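Local coordinates for uric acid degradation bifunctional protein PucL (Bacillus subtilis, PDB 6A4M) that oxidises uric acid with oxygen as a urate oxidase in purine breakdown, and probably also has a decarboxylase activity as a bifunctional enzyme, at residues R94-Y99 / L144-S149; Y159-D164 / Y197-W202. All blocks are in the same frame, centred on the assembly; numbering follows the deposited sequence.

Contact 1: residues R94-Y99 / L144-S149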
loop_
_atom_site.group_PDB
_atom_site.type_symbol
_atom_site.label_atom_id
_atom_site.label_comp_id
_atom_site.label_asym_id
_atom_site.label_seq_id
_atom_site.Cartn_x
_atom_site.Cartn_y
_atom_site.Cartn_z
ATOM N N ARG A 94 0.500 -21.682 7.051
ATOM C CA ARG A 94 1.370 -22.434 7.959
ATOM C C ARG A 94 0.913 -22.390 9.420
ATOM O O ARG A 94 1.119 -23.363 10.146
ATOM C CB ARG A 94 2.835 -21.973 7.839
ATOM C CG ARG A 94 3.478 -22.145 6.457
ATOM C CD ARG A 94 3.168 -23.478 5.790
ATOM N NE ARG A 94 3.531 -24.598 6.659
ATOM C CZ ARG A 94 3.008 -25.827 6.615
ATOM N NH1 ARG A 94 2.070 -26.160 5.728
ATOM N NH2 ARG A 94 3.442 -26.744 7.477
ATOM N N PHE A 95 0.304 -21.279 9.844
ATOM C CA PHE A 95 -0.313 -21.190 11.183
ATOM C C PHE A 95 -1.480 -22.171 11.328
ATOM O O PHE A 95 -1.558 -22.908 12.307
ATOM C CB PHE A 95 -0.816 -19.765 11.494
ATOM C CG PHE A 95 0.131 -18.936 12.323
ATOM C CD1 PHE A 95 0.520 -19.360 13.592
ATOM C CD2 PHE A 95 0.595 -17.706 11.861
ATOM C CE1 PHE A 95 1.377 -18.592 14.367
ATOM C CE2 PHE A 95 1.452 -16.931 12.633
ATOM C CZ PHE A 95 1.843 -17.375 13.888
ATOM N N LEU A 96 -2.384 -22.162 10.352
ATOM C CA LEU A 96 -3.548 -23.053 10.367
ATOM C C LEU A 96 -3.161 -24.531 10.227
ATOM O O LEU A 96 -3.760 -25.387 10.879
ATOM C CB LEU A 96 -4.545 -22.656 9.272
ATOM C CG LEU A 96 -5.218 -21.289 9.459
ATOM C CD1 LEU A 96 -5.862 -20.817 8.163
ATOM C CD2 LEU A 96 -6.245 -21.323 10.584
ATOM N N ASP A 97 -2.158 -24.823 9.397
ATOM C CA ASP A 97 -1.693 -26.201 9.193
ATOM C C ASP A 97 -0.916 -26.801 10.374
ATOM O O ASP A 97 -0.906 -28.024 10.524
ATOM C CB ASP A 97 -0.845 -26.309 7.916
ATOM C CG ASP A 97 -1.671 -26.180 6.637
ATOM O OD1 ASP A 97 -2.908 -26.345 6.677
ATOM O OD2 ASP A 97 -1.068 -25.926 5.574
ATOM N N THR A 98 -0.272 -25.967 11.198
ATOM C CA THR A 98 0.536 -26.461 12.337
ATOM C C THR A 98 -0.085 -26.281 13.737
ATOM O O THR A 98 0.428 -26.850 14.702
ATOM C CB THR A 98 1.960 -25.858 12.329
ATOM O OG1 THR A 98 1.897 -24.435 12.477
ATOM C CG2 THR A 98 2.682 -26.211 11.032
ATOM N N TYR A 99 -1.167 -25.505 13.845
ATOM C CA TYR A 99 -1.908 -25.330 15.103
ATOM C C TYR A 99 -3.364 -25.768 14.896
ATOM O O TYR A 99 -4.125 -25.092 14.197
ATOM C CB TYR A 99 -1.862 -23.868 15.554
ATOM C CG TYR A 99 -0.486 -23.372 15.957
ATOM C CD1 TYR A 99 0.427 -22.916 15.001
ATOM C CD2 TYR A 99 -0.098 -23.342 17.300
ATOM C CE1 TYR A 99 1.685 -22.455 15.367
ATOM C CE2 TYR A 99 1.161 -22.883 17.676
ATOM C CZ TYR A 99 2.048 -22.439 16.707
ATOM O OH TYR A 99 3.295 -21.982 17.072
ATOM N N LEU A 144 -4.983 -9.853 5.480
ATOM C CA LEU A 144 -5.435 -11.166 5.042
ATOM C C LEU A 144 -6.157 -11.856 6.183
ATOM O O LEU A 144 -5.611 -11.963 7.283
ATOM C CB LEU A 144 -4.246 -12.020 4.605
ATOM C CG LEU A 144 -4.555 -13.427 4.080
ATOM C CD1 LEU A 144 -5.246 -13.364 2.729
ATOM C CD2 LEU A 144 -3.280 -14.238 3.977
ATOM N N LYS A 145 -7.373 -12.327 5.910
ATOM C CA LYS A 145 -8.153 -13.092 6.875
ATOM C C LYS A 145 -8.460 -14.468 6.285
ATOM O O LYS A 145 -9.009 -14.558 5.184
ATOM C CB LYS A 145 -9.444 -12.351 7.236
ATOM C CG LYS A 145 -9.896 -12.633 8.656
ATOM C CD LYS A 145 -11.379 -12.398 8.903
ATOM C CE LYS A 145 -11.788 -12.973 10.257
ATOM N NZ LYS A 145 -13.018 -12.343 10.808
ATOM N N ALA A 146 -8.101 -15.527 7.015
ATOM C CA ALA A 146 -8.299 -16.909 6.569
ATOM C C ALA A 146 -8.977 -17.751 7.651
ATOM O O ALA A 146 -8.697 -17.585 8.841
ATOM C CB ALA A 146 -6.968 -17.526 6.177
ATOM N N GLU A 147 -9.859 -18.656 7.221
ATOM C CA GLU A 147 -10.640 -19.515 8.123
ATOM C C GLU A 147 -10.472 -20.994 7.792
ATOM O O GLU A 147 -10.071 -21.355 6.683
ATOM C CB GLU A 147 -12.128 -19.149 8.054
ATOM C CG GLU A 147 -12.520 -17.968 8.930
ATOM C CD GLU A 147 -13.982 -17.567 8.787
ATOM O OE1 GLU A 147 -14.835 -18.438 8.501
ATOM O OE2 GLU A 147 -14.279 -16.365 8.971
ATOM N N ARG A 148 -10.791 -21.834 8.773
ATOM C CA ARG A 148 -10.842 -23.285 8.603
ATOM C C ARG A 148 -12.283 -23.696 8.284
ATOM O O ARG A 148 -13.176 -23.506 9.115
ATOM C CB ARG A 148 -10.364 -23.976 9.885
ATOM C CG ARG A 148 -10.160 -25.479 9.760
ATOM C CD ARG A 148 -9.890 -26.119 11.114
ATOM N NE ARG A 148 -8.688 -25.592 11.768
ATOM C CZ ARG A 148 -7.428 -25.873 11.422
ATOM N NH1 ARG A 148 -7.147 -26.680 10.397
ATOM N NH2 ARG A 148 -6.425 -25.329 12.111
ATOM N N SER A 149 -12.507 -24.238 7.085
ATOM C CA SER A 149 -13.835 -24.727 6.676
ATOM C C SER A 149 -13.741 -25.649 5.442
ATOM O O SER A 149 -13.495 -25.160 4.337
ATOM C CB SER A 149 -14.788 -23.559 6.378
ATOM O OG SER A 149 -14.446 -22.898 5.174
#
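L96 and R148 carry a helix-on-sheet contact, where the last turn of helix 84-98 rests on the end of strand 139-148. This is the alpha-on-antiparallel-sheet packing of the tunnelling (T-fold) architecture, to which uricases belong. The axes of the two short segments approach to 9.7 Å and run in nearly the same direction, at 21°. The contact is small, with 200 Å² buried in all.

It has an apolar part and a polar part. In the apolar part L96 points toward the strand. With CG anti to the carbonyl carbon and chi2 extended, CD1 reaches the methyl of A146, at 4.0 Å from CB. I153 and M102 also touch L96, so the leucine is buried between the helix and the sheet.

In the polar part the side chain of R148 leaves the strand extended, then bends at chi3 (-60°). The bend brings the guanidinium round to the end of the helix. NH2 donates to L96 O at 2.9 Å, with an angle of 158° at the hydrogen. The acceptor lies near the guanidinium plane, at its edge. L96 O lies in the last turn, where main-chain donors run out, and the arginine supplies one. A positive group here would probably suit the helix dipole.

The same NH2 also bonds to M102 O in the loop after the helix, and NE makes a long, weak ion pair with D103. The arginine thus ties the strand to both the helix end and the following loop. D97 does not bridge to R148; its OD2 forms a salt bridge with R94 NH1. Y99 O also sits at the guanidinium edge, 3.1 Å from R148 NH2, at an angle too poor for a hydrogen bond.

Contact 2: residues Y159-D164 / Y197-W202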
loop_
_atom_site.group_PDB
_atom_site.type_symbol
_atom_site.label_atom_id
_atom_site.label_comp_id
_atom_site.label_asym_id
_atom_site.label_seq_id
_atom_site.Cartn_x
_atom_site.Cartn_y
_atom_site.Cartn_z
ATOM N N TYR A 159 -7.189 -7.648 1.105
ATOM C CA TYR A 159 -6.948 -6.430 0.337
ATOM C C TYR A 159 -5.557 -5.890 0.602
ATOM O O TYR A 159 -4.955 -6.175 1.637
ATOM C CB TYR A 159 -8.003 -5.361 0.640
ATOM C CG TYR A 159 -8.044 -4.870 2.070
ATOM C CD1 TYR A 159 -7.290 -3.762 2.474
ATOM C CD2 TYR A 159 -8.857 -5.489 3.017
ATOM C CE1 TYR A 159 -7.335 -3.301 3.784
ATOM C CE2 TYR A 159 -8.909 -5.035 4.328
ATOM C CZ TYR A 159 -8.150 -3.942 4.709
ATOM O OH TYR A 159 -8.200 -3.494 6.009
ATOM N N SER A 160 -5.055 -5.132 -0.366
ATOM C CA SER A 160 -3.827 -4.370 -0.223
ATOM C C SER A 160 -4.171 -2.901 -0.347
ATOM O O SER A 160 -5.194 -2.535 -0.922
ATOM C CB SER A 160 -2.807 -4.781 -1.273
ATOM O OG SER A 160 -2.336 -6.086 -1.002
ATOM N N GLU A 161 -3.299 -2.064 0.192
ATOM C CA GLU A 161 -3.628 -0.676 0.444
ATOM C C GLU A 161 -2.391 0.194 0.345
ATOM O O GLU A 161 -1.302 -0.252 0.701
ATOM C CB GLU A 161 -4.215 -0.582 1.852
ATOM C CG GLU A 161 -4.846 0.748 2.218
ATOM C CD GLU A 161 -5.608 0.689 3.532
ATOM O OE1 GLU A 161 -5.331 -0.211 4.360
ATOM O OE2 GLU A 161 -6.486 1.556 3.739
ATOM N N ILE A 162 -2.547 1.418 -0.152
ATOM C CA ILE A 162 -1.528 2.457 0.069
ATOM C C ILE A 162 -2.102 3.499 1.022
ATOM O O ILE A 162 -3.199 4.009 0.802
ATOM C CB ILE A 162 -0.967 3.098 -1.225
ATOM C CG1 ILE A 162 0.194 4.032 -0.867
ATOM C CG2 ILE A 162 -2.024 3.855 -2.025
ATOM C CD1 ILE A 162 1.082 4.377 -2.030
ATOM N N MET A 163 -1.350 3.788 2.081
ATOM C CA MET A 163 -1.808 4.641 3.170
ATOM C C MET A 163 -1.055 5.954 3.208
ATOM O O MET A 163 0.081 6.037 2.756
ATOM C CB MET A 163 -1.560 3.960 4.508
ATOM C CG MET A 163 -2.092 2.549 4.634
ATOM S SD MET A 163 -2.188 2.075 6.369
ATOM C CE MET A 163 -0.530 2.416 6.960
ATOM N N ASP A 164 -1.701 6.959 3.792
ATOM C CA ASP A 164 -1.068 8.229 4.151
ATOM C C ASP A 164 -0.376 8.916 2.956
ATOM O O ASP A 164 0.769 9.376 3.050
ATOM C CB ASP A 164 -0.113 8.016 5.344
ATOM C CG ASP A 164 0.104 9.286 6.182
ATOM O OD1 ASP A 164 1.179 9.394 6.816
ATOM O OD2 ASP A 164 -0.785 10.172 6.225
ATOM N N TYR A 197 -5.406 13.963 1.919
ATOM C CA TYR A 197 -4.791 12.721 2.386
ATOM C C TYR A 197 -5.630 11.590 1.796
ATOM O O TYR A 197 -6.858 11.644 1.856
ATOM C CB TYR A 197 -4.837 12.608 3.911
ATOM C CG TYR A 197 -4.011 13.583 4.733
ATOM C CD1 TYR A 197 -3.385 14.706 4.171
ATOM C CD2 TYR A 197 -3.885 13.389 6.107
ATOM C CE1 TYR A 197 -2.642 15.580 4.960
ATOM C CE2 TYR A 197 -3.152 14.259 6.900
ATOM C CZ TYR A 197 -2.532 15.350 6.326
ATOM O OH TYR A 197 -1.805 16.206 7.122
ATOM N N LEU A 198 -4.976 10.571 1.243
ATOM C CA LEU A 198 -5.666 9.452 0.602
ATOM C C LEU A 198 -5.130 8.111 1.079
ATOM O O LEU A 198 -3.938 7.851 0.974
ATOM C CB LEU A 198 -5.510 9.538 -0.921
ATOM C CG LEU A 198 -6.330 10.608 -1.649
ATOM C CD1 LEU A 198 -5.888 10.711 -3.102
ATOM C CD2 LEU A 198 -7.821 10.316 -1.572
ATOM N N ASN A 199 -6.016 7.282 1.627
ATOM C CA ASN A 199 -5.780 5.847 1.726
ATOM C C ASN A 199 -6.559 5.200 0.586
ATOM O O ASN A 199 -7.735 5.497 0.407
ATOM C CB ASN A 199 -6.249 5.286 3.073
ATOM C CG ASN A 199 -5.434 5.799 4.255
ATOM O OD1 ASN A 199 -4.408 6.472 4.100
ATOM N ND2 ASN A 199 -5.908 5.492 5.454
ATOM N N ILE A 200 -5.900 4.337 -0.190
ATOM C CA ILE A 200 -6.530 3.650 -1.327
ATOM C C ILE A 200 -6.311 2.144 -1.179
ATOM O O ILE A 200 -5.173 1.705 -1.025
ATOM C CB ILE A 200 -5.956 4.117 -2.689
ATOM C CG1 ILE A 200 -5.931 5.650 -2.783
ATOM C CG2 ILE A 200 -6.774 3.536 -3.842
ATOM C CD1 ILE A 200 -5.194 6.183 -3.990
ATOM N N SER A 201 -7.404 1.379 -1.232
ATOM C CA SER A 201 -7.396 -0.082 -1.115
ATOM C C SER A 201 -7.852 -0.717 -2.418
ATOM O O SER A 201 -8.487 -0.060 -3.236
ATOM C CB SER A 201 -8.351 -0.540 -0.010
ATOM O OG SER A 201 -7.965 -0.039 1.252
ATOM N N TRP A 202 -7.537 -1.998 -2.593
ATOM C CA TRP A 202 -8.018 -2.769 -3.742
ATOM C C TRP A 202 -8.117 -4.266 -3.435
ATOM O O TRP A 202 -7.293 -4.822 -2.699
ATOM C CB TRP A 202 -7.130 -2.532 -4.971
ATOM C CG TRP A 202 -5.683 -2.846 -4.766
ATOM C CD1 TRP A 202 -5.062 -4.041 -4.997
ATOM C CD2 TRP A 202 -4.667 -1.950 -4.297
ATOM N NE1 TRP A 202 -3.723 -3.947 -4.698
ATOM C CE2 TRP A 202 -3.452 -2.676 -4.267
ATOM C CE3 TRP A 202 -4.662 -0.606 -3.897
ATOM C CZ2 TRP A 202 -2.245 -2.101 -3.854
ATOM C CZ3 TRP A 202 -3.459 -0.033 -3.486
ATOM C CH2 TRP A 202 -2.268 -0.783 -3.469
#
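Y159 sets its ring CD1 4.0 Å from S201 OG; the pairing proper begins at S160, the hydrogen-bonded partner of W202: W202 N donates to S160 O, and S160 N to W202 O. One face of the indole is turned to S160 and E161. Chi1 of 57° swings it across to the partner strand, with S160 O over the ring centre, 3.4 Å above its plane. S160 CB touches W202 NE1 at 3.6 Å. Replacing the tryptophan by an alanine would probably open a gap beside S160 and E161 and take away a contact with A221 and V224. E161, across from S201, points to the other face; its OE1 forms a salt bridge with R141. These strands are neighbours in the antiparallel sheet of the uricase T-fold, with helix 221-233 against the W202 face. I162 pairs with I200 through two backbone bonds, and its CG2 lies 4.0 Å from I200 CB. M163 places CB near N199 OD1. D164 has left-handed backbone angles, and L198 bonds to L165 instead, consistent with a beta bulge. D164 N donates to N199 OD1 at 2.8 Å, nearly straight at 170°; that oxygen also bonds a glycerol, probably from the crystallisation liquor.

How the contacts relate
The two contacts come one after the other along the chain: contact 1 closes before contact 2 opens. Their centres are 25 Å apart, yet their nearest atoms are only about 5 Å apart, without touching. Strand 139-148 of contact 1 and strand 153-169 of contact 2 follow each other in sequence and pair antiparallel in the same large sheet. Contact 1 joins helix 84-98 to that sheet at the periphery, its centre about 24 Å from the centre of the chain. Contact 2 joins two of its strands, about 6 Å from that centre. One large antiparallel sheet thus carries helix packing at its periphery and strand pairing at its middle, consistent with a T-fold protein.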